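Local coordinates for glutamyl-tRNA synthetase, cytoplasmic (Saccharomyces cerevisiae, PDB 2HRA), which activates glutamate with ATP and transfers it to tRNA(Glu) and, through this N-terminal GST-fold domain, joins the yeast synthetase complex with the cofactor Arc1p, at residues G150-G153 with S154-N158; V162-S165 with R166-T169; V73-K76 with I77-K80; W96-L99 with A100-L104; E179-D182 with F183-S187. One frame throughout, in Å; residues are numbered along the deposited sequence.

All five are local contacts, each along or at the start of one helix of the N-terminal GST-fold domain, and along the chain come in the order 3, 4, 1, 2, 5. Contacts 3 and 4, on consecutive helices 73-80 and 90-104, have centres about 15 Å apart and meet where Phe-74 and Asn-75 pack on Val-97 and Gln-101. Contacts 1 and 2, on helices 152-158 and 162-172, have centres about 11 Å apart and meet through Ile-156 with Val-164 and Ser-165. Contacts 1 and 3 lie on opposite sides of the chain's centre, their centres about 28 Å apart. Contact 5 belongs to helix 180-195, beside strand 51-56. Contact 2 alone falls inside an Arc1p-interaction region, residues 159-175.

Contact 1: residues G150-G153 with S154-N158; sequences GMCG and SIIKN
Ile-156 reaches back over a turn of helix 152-158, one of the short helices late in the GST-fold domain, and packs against Cys-152 four residues before it. Its CB lies 3.5 Å from Cys-152 O. CG1 is nearer to that oxygen, at 3.3 Å, because it is anti to the carbonyl carbon (chi1 -75°) and so runs back toward the start of the helix. CD1 ends the chain 4.1 Å from Cys-152 SG, an apolar contact that adds to the backbone bond from Ile-156 N to Cys-152 O (3.0 Å, nearly straight at 169°). Beyond this pair, Ile-156 packs on Val-164 and Ser-165 of helix 162-172.

A second pair flanks the same turn: Met-151 CG and Ile-155 CD1 are 4.2 Å apart, their side chains crossing at a slant. Both continue onto helix 109-122, Met-151 at Leu-112 and Ile-155 at Phe-109, Ser-113 and Leu-116, so the turn is packed against two helices. Between Gly-150 and Ser-154 a water takes the place of the direct backbone bond. This water donates to Gly-150 O at 2.8 Å and accepts from Ser-154 N at 2.9 Å.

Contact 2: residues V162-S165 with R166-T169; sequences VNVS and RWYT
Helix 162-172 of the GST-fold domain lies within a region that interacts with Arc1p, and its first two turns are tied by contacts three and four residues apart, of both backbone and side chains. Ser-165 O takes two bonds from Thr-169: the backbone N at 3.0 Å and the hydroxyl OG1 at 2.9 Å, arriving from opposite faces of the carbonyl plane. The hydroxyl can turn back to that oxygen because OG1 is anti to the carbonyl carbon (chi1 -57°). A water donates to the same Thr-169 OG1 and is also hydrogen-bonded to Ser-165 OG, 3.2 Å from each.

On another side of the helix Arg-166 runs extended from CG to NE alongside Val-162, whose CG2 lies over one face of the guanidinium, 4.1 Å from NH1. A second water joins this group to Asn-163, accepting from Arg-166 NH1 in the guanidinium plane and donating to Asn-163 OD1 (2.6 Å). Asn-163 ND2 instead bonds Asp-120 O.

The buried side carries Val-164 CG1, 4.3 Å from Trp-167 CE3; Val-164 O sits at the edge of the indole, whose NE1 is held by Asp-139. The helix therefore pairs an apolar inner side, anchored by its indole, with a hydrated polar side whose side chains are linked to each other through waters, beside the one direct bond from the Thr-169 hydroxyl to the backbone.

Contact 3: residues V73-K76 with I77-K80; sequences VFNK and ITSK
Phe-74 turns one face of its ring to Thr-78, whose OG1 stands 3.9 Å above the ring plane and off-centre, toward the rim. The nearest ring atom is CE2, 3.9 Å from Thr-78 OG1, and the two side chains meet at a slant. Phe-74 CG is anti to the backbone N (chi1 -174°), which swings the ring toward the following turn, so that its outer part, CE2 and CZ, comes beneath the threonine hydroxyl. Below this overlap, Thr-78 N bonds Phe-74 O at 3.1 Å. The same oxygen also receives a weak bond from Ile-77 N, bent to 121°.

Ile-77 makes the second side-chain contact. Its CG1 passes 3.3 Å from Val-73 O, and CD1 continues to 4.1 Å from Val-73 CG1. The principal bond of Ile-77 N goes to Val-73 O at 3.0 Å, so this amide is shared between two successive carbonyls.

The polar tips turn to partners beyond the two segments: Asn-75 ND2 bonds Asp-72 OD1, Lys-76 NZ bonds Glu-71 O, and Lys-80 NZ bonds Ser-21 OG. Phe-74 is further surrounded by Ala-35 and Ala-39 of helix 34-46 and by Val-140 and Ala-141 of helix 137-148. Buried Val-73, Phe-74 and Ile-77, set against the lysine, asparagine and serine side chains, mark helix 73-80 as an amphipathic alpha-helix, which follows strand 64-66, the last of the GST fold's small mixed sheet.

Contact 4: residues W96-L99 with A100-L104; sequences WVNL and AQKEL
This is a local contact along the last turns of helix 90-104, in the helical part of the GST-fold domain, where regular alpha-helical bonding gives way to a wider pi-type turn at 100-104. The change is read from Leu-99 O, which accepts two backbone bonds. Glu-103 N approaches at 2.8 Å from above the carbonyl plane, 38° out of it, whereas Leu-104 N, one residue further along, comes in the plane at 2.9 Å. The earlier amides of Ala-100, Gln-101 and Lys-102 keep the usual i to i+4 partners, Trp-96 O, Val-97 O and Asn-98 O.

Three side-chain pairs accompany the backbone. Val-97 and Gln-101 lie next to each other and point the same way, on the side that faces helix 73-80, with Val-97 CG1 3.4 Å from Gln-101 OE1. Asn-98 and Lys-102 likewise run alongside each other. The lysine chain is extended beyond CG, and its CE lies 3.9 Å from Asn-98 OD1, so the contact uses the methylene groups. Leu-99 and Glu-103 instead cross at about a right angle, with Leu-99 CD1 3.6 Å from Glu-103 CG.

On the buried side Ala-100 faces Ala-141 and Cys-142 of helix 137-148, and Leu-104 packs on Ala-145 of that helix and Ser-115 of helix 109-122. The wide turn also brings residues five apart together: Leu-99 CG and Leu-104 CG are separated by 4.3 Å.

Contact 5: residues E179-D182 with F183-S187; sequences EAHD and FLSKS
Ser-185 and His-181 are joined at both main chain and side chain. Ser-185 N gives a 2.8 Å hydrogen bond to His-181 O, while their polar tips share a water, 3.0 Å from Ser-185 OG and only weakly bonded to His-181 NE2. Ser-185 OG points back toward this water from the position between its backbone N and carbonyl carbon (chi1 90°), and Ser-185 CB lies over one face of the imidazole. The other ring nitrogen, His-181 ND1, has a weak bond to Tyr-34 OH.

Glu-179 is the N-cap of helix 180-195, the long C-terminal helix of the GST-fold domain. Its backbone O takes the first amide of the series, Phe-183 N, at 2.8 Å. Ala-180 O and Asp-182 O are likewise satisfied by Leu-184 N and Lys-186 N. Lys-186 lays its aliphatic chain along Asp-182, CG passing 3.3 Å from Asp-182 O, yet the opposite charges do not touch: Asp-182 OD1 and Lys-186 NZ are 5.7 Å apart.

Phe-183 O is gripped twice, by Ser-187 N at 3.1 Å and by Ser-187 OG at 2.7 Å, from opposite faces of its plane. That serine hydroxyl also stands over one face of the Phe-183 ring, toward its rim.

Contact 1: residues G150-G153 with S154-N158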
loop_
_atom_site.group_PDB
_atom_site.type_symbol
_atom_site.label_atom_id
_atom_site.label_comp_id
_atom_site.label_asym_id
_atom_site.label_seq_id
_atom_site.Cartn_x
_atom_site.Cartn_y
_atom_site.Cartn_z
ATOM N N GLY A 150 9.173 8.257 -3.657
ATOM C CA GLY A 150 9.699 8.668 -4.950
ATOM C C GLY A 150 11.185 8.395 -5.151
ATOM O O GLY A 150 11.650 8.358 -6.282
ATOM N N MET A 151 11.925 8.195 -4.063
ATOM C CA MET A 151 13.357 7.910 -4.111
ATOM C C MET A 151 13.708 6.525 -4.675
ATOM O O MET A 151 14.801 6.317 -5.210
ATOM C CB MET A 151 13.945 8.016 -2.695
ATOM C CG MET A 151 15.448 7.938 -2.659
ATOM S SD MET A 151 16.153 8.616 -1.125
ATOM C CE MET A 151 15.571 7.451 0.055
ATOM N N CYS A 152 12.797 5.570 -4.538
ATOM C CA CYS A 152 13.136 4.182 -4.822
ATOM C C CYS A 152 13.334 3.834 -6.301
ATOM O O CYS A 152 14.121 2.943 -6.628
ATOM C CB CYS A 152 12.153 3.255 -4.130
ATOM S SG CYS A 152 10.514 3.063 -4.875
ATOM N N GLY A 153 12.681 4.571 -7.192
ATOM C CA GLY A 153 12.685 4.232 -8.603
ATOM C C GLY A 153 14.085 4.089 -9.124
ATOM O O GLY A 153 14.431 3.072 -9.706
ATOM N N SER A 154 14.890 5.132 -8.903
ATOM C CA SER A 154 16.259 5.182 -9.371
ATOM C C SER A 154 17.172 4.179 -8.674
ATOM O O SER A 154 18.094 3.666 -9.289
ATOM C CB SER A 154 16.813 6.590 -9.172
ATOM O OG SER A 154 15.808 7.500 -9.525
ATOM N N ILE A 155 16.905 3.889 -7.407
ATOM C CA ILE A 155 17.740 2.930 -6.694
ATOM C C ILE A 155 17.582 1.540 -7.277
ATOM O O ILE A 155 18.572 0.823 -7.523
ATOM C CB ILE A 155 17.487 2.939 -5.213
ATOM C CG1 ILE A 155 17.910 4.285 -4.631
ATOM C CG2 ILE A 155 18.317 1.822 -4.527
ATOM C CD1 ILE A 155 17.586 4.421 -3.203
ATOM N N ILE A 156 16.330 1.199 -7.524
ATOM C CA ILE A 156 15.958 -0.074 -8.062
ATOM C C ILE A 156 16.637 -0.280 -9.408
ATOM O O ILE A 156 17.093 -1.365 -9.732
ATOM C CB ILE A 156 14.432 -0.138 -8.245
ATOM C CG1 ILE A 156 13.749 -0.328 -6.890
ATOM C CG2 ILE A 156 14.040 -1.241 -9.258
ATOM C CD1 ILE A 156 12.275 0.041 -6.920
ATOM N N LYS A 157 16.697 0.779 -10.189
ATOM C CA LYS A 157 17.342 0.715 -11.494
ATOM C C LYS A 157 18.859 0.626 -11.385
ATOM O O LYS A 157 19.485 -0.309 -11.884
ATOM C CB LYS A 157 16.909 1.915 -12.304
ATOM C CG LYS A 157 17.731 2.133 -13.538
ATOM C CD LYS A 157 17.160 3.265 -14.351
ATOM C CE LYS A 157 18.103 3.622 -15.461
ATOM N NZ LYS A 157 18.359 2.448 -16.361
ATOM N N ASN A 158 19.441 1.576 -10.671
ATOM C CA ASN A 158 20.901 1.782 -10.664
ATOM C C ASN A 158 21.663 0.706 -9.855
ATOM O O ASN A 158 22.843 0.461 -10.095
ATOM C CB ASN A 158 21.194 3.182 -10.150
ATOM C CG ASN A 158 20.930 4.255 -11.219
ATOM O OD1 ASN A 158 21.282 4.066 -12.368
ATOM N ND2 ASN A 158 20.335 5.363 -10.839
HETATM O O HOH W 1 13.614 7.577 -8.106
#

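Contact 2: residues V162-S165 with R166-T169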
loop_
_atom_site.group_PDB
_atom_site.type_symbol
_atom_site.label_atom_id
_atom_site.label_comp_id
_atom_site.label_asym_id
_atom_site.label_seq_id
_atom_site.Cartn_x
_atom_site.Cartn_y
_atom_site.Cartn_z
ATOM N N VAL A 162 16.375 -6.103 -9.982
ATOM C CA VAL A 162 15.540 -6.366 -11.132
ATOM C C VAL A 162 14.376 -7.230 -10.694
ATOM O O VAL A 162 13.327 -7.201 -11.313
ATOM C CB VAL A 162 16.274 -7.025 -12.310
ATOM C CG1 VAL A 162 17.361 -6.076 -12.863
ATOM C CG2 VAL A 162 16.910 -8.308 -11.921
ATOM N N ASN A 163 14.551 -7.945 -9.603
ATOM C CA ASN A 163 13.453 -8.737 -9.066
ATOM C C ASN A 163 12.391 -7.822 -8.487
ATOM O O ASN A 163 11.195 -8.012 -8.726
ATOM C CB ASN A 163 13.977 -9.688 -8.023
ATOM C CG ASN A 163 15.057 -10.586 -8.576
ATOM O OD1 ASN A 163 14.924 -11.118 -9.687
ATOM N ND2 ASN A 163 16.109 -10.773 -7.817
ATOM N N VAL A 164 12.820 -6.780 -7.790
ATOM C CA VAL A 164 11.887 -5.757 -7.288
ATOM C C VAL A 164 11.194 -5.078 -8.467
ATOM O O VAL A 164 9.991 -4.883 -8.488
ATOM C CB VAL A 164 12.625 -4.686 -6.411
ATOM C CG1 VAL A 164 11.665 -3.526 -6.054
ATOM C CG2 VAL A 164 13.177 -5.348 -5.122
ATOM N N SER A 165 11.981 -4.714 -9.465
ATOM C CA SER A 165 11.433 -4.057 -10.643
ATOM C C SER A 165 10.313 -4.880 -11.282
ATOM O O SER A 165 9.235 -4.369 -11.581
ATOM C CB SER A 165 12.554 -3.836 -11.655
ATOM O OG SER A 165 12.085 -3.062 -12.723
ATOM N N ARG A 166 10.582 -6.158 -11.483
ATOM C CA ARG A 166 9.648 -7.033 -12.178
ATOM C C ARG A 166 8.418 -7.323 -11.326
ATOM O O ARG A 166 7.285 -7.295 -11.816
ATOM C CB ARG A 166 10.365 -8.307 -12.585
ATOM C CG ARG A 166 11.354 -8.066 -13.720
ATOM C CD ARG A 166 12.163 -9.288 -14.066
ATOM N NE ARG A 166 13.063 -9.026 -15.194
ATOM C CZ ARG A 166 14.233 -9.634 -15.402
ATOM N NH1 ARG A 166 14.673 -10.552 -14.558
ATOM N NH2 ARG A 166 14.968 -9.315 -16.459
ATOM N N TRP A 167 8.632 -7.539 -10.038
ATOM C CA TRP A 167 7.520 -7.685 -9.088
ATOM C C TRP A 167 6.635 -6.425 -9.010
ATOM O O TRP A 167 5.425 -6.547 -8.928
ATOM C CB TRP A 167 8.080 -8.061 -7.719
ATOM C CG TRP A 167 7.211 -7.865 -6.532
ATOM C CD1 TRP A 167 6.382 -8.779 -5.968
ATOM C CD2 TRP A 167 7.153 -6.695 -5.698
ATOM N NE1 TRP A 167 5.804 -8.246 -4.838
ATOM C CE2 TRP A 167 6.252 -6.968 -4.660
ATOM C CE3 TRP A 167 7.812 -5.459 -5.713
ATOM C CZ2 TRP A 167 5.948 -6.038 -3.657
ATOM C CZ3 TRP A 167 7.504 -4.515 -4.705
ATOM C CH2 TRP A 167 6.584 -4.807 -3.713
ATOM N N TYR A 168 7.249 -5.244 -8.995
ATOM C CA TYR A 168 6.525 -3.972 -8.916
ATOM C C TYR A 168 5.688 -3.755 -10.197
ATOM O O TYR A 168 4.501 -3.417 -10.133
ATOM C CB TYR A 168 7.485 -2.796 -8.650
ATOM C CG TYR A 168 6.775 -1.466 -8.420
ATOM C CD1 TYR A 168 6.526 -1.006 -7.143
ATOM C CD2 TYR A 168 6.349 -0.675 -9.493
ATOM C CE1 TYR A 168 5.833 0.194 -6.932
ATOM C CE2 TYR A 168 5.674 0.518 -9.292
ATOM C CZ TYR A 168 5.415 0.940 -7.998
ATOM O OH TYR A 168 4.741 2.118 -7.759
ATOM N N THR A 169 6.293 -3.991 -11.352
ATOM C CA THR A 169 5.588 -3.915 -12.635
ATOM C C THR A 169 4.454 -4.937 -12.753
ATOM O O THR A 169 3.370 -4.603 -13.257
ATOM C CB THR A 169 6.579 -4.100 -13.761
ATOM O OG1 THR A 169 7.581 -3.088 -13.610
ATOM C CG2 THR A 169 5.921 -3.978 -15.144
HETATM O O HOH W 2 13.486 -11.359 -11.789
HETATM O O HOH W 3 10.139 -4.354 -14.954
#

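Contact 3: residues V73-K76 with I77-K80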
loop_
_atom_site.group_PDB
_atom_site.type_symbol
_atom_site.label_atom_id
_atom_site.label_comp_id
_atom_site.label_asym_id
_atom_site.label_seq_id
_atom_site.Cartn_x
_atom_site.Cartn_y
_atom_site.Cartn_z
ATOM N N VAL A 73 -3.054 1.283 11.188
ATOM C CA VAL A 73 -4.251 1.181 10.333
ATOM C C VAL A 73 -4.198 -0.026 9.365
ATOM O O VAL A 73 -5.175 -0.789 9.262
ATOM C CB VAL A 73 -4.495 2.492 9.524
ATOM C CG1 VAL A 73 -5.616 2.292 8.508
ATOM C CG2 VAL A 73 -4.816 3.687 10.465
ATOM N N PHE A 74 -3.079 -0.195 8.661
ATOM C CA PHE A 74 -2.909 -1.318 7.746
ATOM C C PHE A 74 -3.264 -2.617 8.448
ATOM O O PHE A 74 -4.128 -3.385 7.979
ATOM C CB PHE A 74 -1.485 -1.422 7.220
ATOM C CG PHE A 74 -1.313 -2.494 6.169
ATOM C CD1 PHE A 74 -1.839 -2.325 4.899
ATOM C CD2 PHE A 74 -0.630 -3.666 6.455
ATOM C CE1 PHE A 74 -1.696 -3.318 3.925
ATOM C CE2 PHE A 74 -0.469 -4.647 5.486
ATOM C CZ PHE A 74 -1.000 -4.469 4.216
ATOM N N ASN A 75 -2.599 -2.872 9.571
ATOM C CA ASN A 75 -2.808 -4.124 10.272
ATOM C C ASN A 75 -4.230 -4.300 10.792
ATOM O O ASN A 75 -4.715 -5.430 10.934
ATOM C CB ASN A 75 -1.833 -4.254 11.422
ATOM C CG ASN A 75 -0.443 -4.641 10.966
ATOM O OD1 ASN A 75 -0.265 -5.515 10.112
ATOM N ND2 ASN A 75 0.561 -4.005 11.557
ATOM N N LYS A 76 -4.877 -3.189 11.116
ATOM C CA LYS A 76 -6.250 -3.234 11.532
ATOM C C LYS A 76 -7.151 -3.651 10.369
ATOM O O LYS A 76 -8.080 -4.401 10.573
ATOM C CB LYS A 76 -6.673 -1.899 12.158
ATOM C CG LYS A 76 -6.006 -1.638 13.506
ATOM C CD LYS A 76 -6.531 -0.396 14.198
ATOM C CE LYS A 76 -6.338 -0.471 15.709
ATOM N NZ LYS A 76 -4.937 -0.254 16.152
ATOM N N ILE A 77 -6.862 -3.217 9.144
ATOM C CA ILE A 77 -7.695 -3.638 7.999
ATOM C C ILE A 77 -7.560 -5.153 7.797
ATOM O O ILE A 77 -8.529 -5.913 7.627
ATOM C CB ILE A 77 -7.265 -2.908 6.720
ATOM C CG1 ILE A 77 -7.442 -1.393 6.885
ATOM C CG2 ILE A 77 -8.050 -3.438 5.492
ATOM C CD1 ILE A 77 -6.709 -0.596 5.819
ATOM N N THR A 78 -6.314 -5.558 7.908
ATOM C CA THR A 78 -5.812 -6.874 7.624
ATOM C C THR A 78 -6.374 -7.919 8.601
ATOM O O THR A 78 -6.738 -9.002 8.184
ATOM C CB THR A 78 -4.291 -6.764 7.672
ATOM O OG1 THR A 78 -3.789 -6.602 6.324
ATOM C CG2 THR A 78 -3.662 -7.860 8.458
ATOM N N SER A 79 -6.457 -7.545 9.872
ATOM C CA SER A 79 -6.946 -8.409 10.938
ATOM C C SER A 79 -8.474 -8.410 11.010
ATOM O O SER A 79 -9.104 -9.432 11.354
ATOM C CB SER A 79 -6.335 -7.942 12.261
ATOM O OG SER A 79 -6.990 -8.560 13.345
ATOM N N LYS A 80 -9.067 -7.265 10.687
ATOM C CA LYS A 80 -10.519 -7.129 10.604
ATOM C C LYS A 80 -11.047 -7.964 9.454
ATOM O O LYS A 80 -12.096 -8.610 9.580
ATOM C CB LYS A 80 -10.895 -5.675 10.362
ATOM C CG LYS A 80 -12.325 -5.306 10.672
ATOM C CD LYS A 80 -12.594 -3.901 10.128
ATOM C CE LYS A 80 -13.488 -3.084 11.010
ATOM N NZ LYS A 80 -14.906 -3.537 10.932
#

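Contact 4: residues W96-L99 with A100-L104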
loop_
_atom_site.group_PDB
_atom_site.type_symbol
_atom_site.label_atom_id
_atom_site.label_comp_id
_atom_site.label_asym_id
_atom_site.label_seq_id
_atom_site.Cartn_x
_atom_site.Cartn_y
_atom_site.Cartn_z
ATOM N N TRP A 96 7.434 -8.507 6.847
ATOM C CA TRP A 96 7.516 -7.793 5.603
ATOM C C TRP A 96 6.647 -6.556 5.663
ATOM O O TRP A 96 6.965 -5.546 5.090
ATOM C CB TRP A 96 7.166 -8.705 4.424
ATOM C CG TRP A 96 8.228 -9.698 4.201
ATOM C CD1 TRP A 96 8.231 -11.008 4.590
ATOM C CD2 TRP A 96 9.502 -9.460 3.574
ATOM N NE1 TRP A 96 9.434 -11.595 4.248
ATOM C CE2 TRP A 96 10.222 -10.665 3.617
ATOM C CE3 TRP A 96 10.092 -8.344 2.973
ATOM C CZ2 TRP A 96 11.513 -10.785 3.089
ATOM C CZ3 TRP A 96 11.362 -8.461 2.461
ATOM C CH2 TRP A 96 12.064 -9.668 2.513
ATOM N N VAL A 97 5.536 -6.634 6.355
ATOM C CA VAL A 97 4.743 -5.443 6.628
ATOM C C VAL A 97 5.521 -4.451 7.475
ATOM O O VAL A 97 5.468 -3.261 7.222
ATOM C CB VAL A 97 3.463 -5.804 7.339
ATOM C CG1 VAL A 97 2.746 -4.523 7.763
ATOM C CG2 VAL A 97 2.604 -6.658 6.391
ATOM N N ASN A 98 6.253 -4.944 8.472
ATOM C CA ASN A 98 7.158 -4.088 9.252
ATOM C C ASN A 98 8.212 -3.415 8.391
ATOM O O ASN A 98 8.465 -2.211 8.525
ATOM C CB ASN A 98 7.842 -4.902 10.348
ATOM C CG ASN A 98 6.888 -5.303 11.464
ATOM O OD1 ASN A 98 5.850 -4.667 11.684
ATOM N ND2 ASN A 98 7.238 -6.358 12.186
ATOM N N LEU A 99 8.858 -4.179 7.511
ATOM C CA LEU A 99 9.859 -3.592 6.610
ATOM C C LEU A 99 9.270 -2.470 5.759
ATOM O O LEU A 99 9.880 -1.411 5.585
ATOM C CB LEU A 99 10.463 -4.661 5.673
ATOM C CG LEU A 99 11.580 -4.102 4.768
ATOM C CD1 LEU A 99 12.830 -3.745 5.577
ATOM C CD2 LEU A 99 11.917 -5.045 3.626
ATOM N N ALA A 100 8.071 -2.699 5.224
ATOM C CA ALA A 100 7.429 -1.711 4.382
ATOM C C ALA A 100 7.126 -0.443 5.183
ATOM O O ALA A 100 7.413 0.659 4.751
ATOM C CB ALA A 100 6.110 -2.302 3.767
ATOM N N GLN A 101 6.577 -0.611 6.374
ATOM C CA GLN A 101 6.041 0.525 7.122
ATOM C C GLN A 101 7.116 1.232 7.898
ATOM O O GLN A 101 6.986 2.407 8.162
ATOM C CB GLN A 101 4.911 0.085 8.074
ATOM C CG GLN A 101 3.718 -0.535 7.352
ATOM C CD GLN A 101 2.430 -0.624 8.191
ATOM O OE1 GLN A 101 2.291 -1.465 9.082
ATOM N NE2 GLN A 101 1.465 0.211 7.849
ATOM N N LYS A 102 8.170 0.513 8.272
ATOM C CA LYS A 102 9.265 1.083 9.052
ATOM C C LYS A 102 10.470 1.471 8.223
ATOM O O LYS A 102 11.228 2.341 8.629
ATOM C CB LYS A 102 9.717 0.108 10.129
ATOM C CG LYS A 102 8.682 -0.133 11.189
ATOM C CD LYS A 102 9.045 -1.319 12.049
ATOM C CE LYS A 102 7.900 -1.681 13.002
ATOM N NZ LYS A 102 8.410 -2.437 14.179
ATOM N N GLU A 103 10.665 0.826 7.073
ATOM C CA GLU A 103 11.877 1.046 6.308
ATOM C C GLU A 103 11.656 1.517 4.872
ATOM O O GLU A 103 12.294 2.480 4.465
ATOM C CB GLU A 103 12.765 -0.198 6.368
ATOM C CG GLU A 103 12.784 -0.841 7.743
ATOM C CD GLU A 103 14.131 -1.339 8.127
ATOM O OE1 GLU A 103 14.644 -2.198 7.380
ATOM O OE2 GLU A 103 14.680 -0.879 9.165
ATOM N N LEU A 104 10.756 0.896 4.109
ATOM C CA LEU A 104 10.614 1.264 2.701
ATOM C C LEU A 104 9.973 2.633 2.443
ATOM O O LEU A 104 10.137 3.190 1.344
ATOM C CB LEU A 104 9.873 0.182 1.896
ATOM C CG LEU A 104 10.516 -1.211 1.801
ATOM C CD1 LEU A 104 9.579 -2.157 1.090
ATOM C CD2 LEU A 104 11.875 -1.151 1.086
#

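Contact 5: residues E179-D182 with F183-S187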
loop_
_atom_site.group_PDB
_atom_site.type_symbol
_atom_site.label_atom_id
_atom_site.label_comp_id
_atom_site.label_asym_id
_atom_site.label_seq_id
_atom_site.Cartn_x
_atom_site.Cartn_y
_atom_site.Cartn_z
ATOM N N GLU A 179 -4.020 1.430 -10.432
ATOM C CA GLU A 179 -4.945 2.566 -10.595
ATOM C C GLU A 179 -5.332 3.222 -9.252
ATOM O O GLU A 179 -6.179 4.122 -9.225
ATOM C CB GLU A 179 -6.208 2.137 -11.356
ATOM C CG GLU A 179 -5.906 1.652 -12.753
ATOM C CD GLU A 179 -7.142 1.270 -13.526
ATOM O OE1 GLU A 179 -8.256 1.287 -12.969
ATOM O OE2 GLU A 179 -6.984 0.934 -14.707
ATOM N N ALA A 180 -4.711 2.804 -8.146
ATOM C CA ALA A 180 -5.051 3.369 -6.846
ATOM C C ALA A 180 -4.714 4.865 -6.803
ATOM O O ALA A 180 -5.492 5.668 -6.291
ATOM C CB ALA A 180 -4.352 2.612 -5.710
ATOM N N HIS A 181 -3.568 5.233 -7.350
ATOM C CA HIS A 181 -3.201 6.645 -7.455
ATOM C C HIS A 181 -4.232 7.447 -8.260
ATOM O O HIS A 181 -4.745 8.450 -7.780
ATOM C CB HIS A 181 -1.815 6.817 -8.069
ATOM C CG HIS A 181 -1.570 8.199 -8.576
ATOM N ND1 HIS A 181 -1.233 9.244 -7.746
ATOM C CD2 HIS A 181 -1.666 8.722 -9.821
ATOM C CE1 HIS A 181 -1.107 10.349 -8.462
ATOM N NE2 HIS A 181 -1.369 10.060 -9.724
ATOM N N ASP A 182 -4.518 7.017 -9.486
ATOM C CA ASP A 182 -5.568 7.651 -10.309
ATOM C C ASP A 182 -6.936 7.708 -9.611
ATOM O O ASP A 182 -7.616 8.725 -9.676
ATOM C CB ASP A 182 -5.713 6.937 -11.655
ATOM C CG ASP A 182 -4.539 7.204 -12.586
ATOM O OD1 ASP A 182 -4.507 6.589 -13.679
ATOM O OD2 ASP A 182 -3.671 8.042 -12.236
ATOM N N PHE A 183 -7.323 6.627 -8.938
ATOM C CA PHE A 183 -8.536 6.638 -8.138
ATOM C C PHE A 183 -8.506 7.735 -7.093
ATOM O O PHE A 183 -9.467 8.469 -6.902
ATOM C CB PHE A 183 -8.758 5.314 -7.409
ATOM C CG PHE A 183 -9.824 5.408 -6.344
ATOM C CD1 PHE A 183 -11.171 5.358 -6.689
ATOM C CD2 PHE A 183 -9.488 5.613 -5.022
ATOM C CE1 PHE A 183 -12.149 5.485 -5.719
ATOM C CE2 PHE A 183 -10.481 5.740 -4.050
ATOM C CZ PHE A 183 -11.798 5.670 -4.400
ATOM N N LEU A 184 -7.399 7.831 -6.390
ATOM C CA LEU A 184 -7.273 8.822 -5.339
ATOM C C LEU A 184 -7.303 10.248 -5.898
ATOM O O LEU A 184 -7.993 11.123 -5.371
ATOM C CB LEU A 184 -5.999 8.545 -4.533
ATOM C CG LEU A 184 -5.791 9.365 -3.280
ATOM C CD1 LEU A 184 -7.029 9.394 -2.410
ATOM C CD2 LEU A 184 -4.566 8.796 -2.537
ATOM N N SER A 185 -6.587 10.469 -6.987
ATOM C CA SER A 185 -6.476 11.807 -7.559
ATOM C C SER A 185 -7.733 12.299 -8.293
ATOM O O SER A 185 -8.036 13.504 -8.265
ATOM C CB SER A 185 -5.221 11.904 -8.441
ATOM O OG SER A 185 -5.468 11.553 -9.790
ATOM N N LYS A 186 -8.466 11.393 -8.947
ATOM C CA LYS A 186 -9.789 11.739 -9.519
ATOM C C LYS A 186 -10.836 12.008 -8.445
ATOM O O LYS A 186 -11.641 12.899 -8.592
ATOM C CB LYS A 186 -10.292 10.644 -10.477
ATOM C CG LYS A 186 -9.442 10.564 -11.739
ATOM C CD LYS A 186 -9.658 9.282 -12.565
ATOM C CE LYS A 186 -8.594 9.139 -13.679
ATOM N NZ LYS A 186 -8.753 10.149 -14.789
ATOM N N SER A 187 -10.818 11.236 -7.368
ATOM C CA SER A 187 -11.732 11.437 -6.265
ATOM C C SER A 187 -11.476 12.746 -5.545
ATOM O O SER A 187 -12.401 13.391 -5.072
ATOM C CB SER A 187 -11.604 10.291 -5.275
ATOM O OG SER A 187 -11.924 9.094 -5.923
HETATM O O HOH W 4 -2.938 12.638 -11.068
#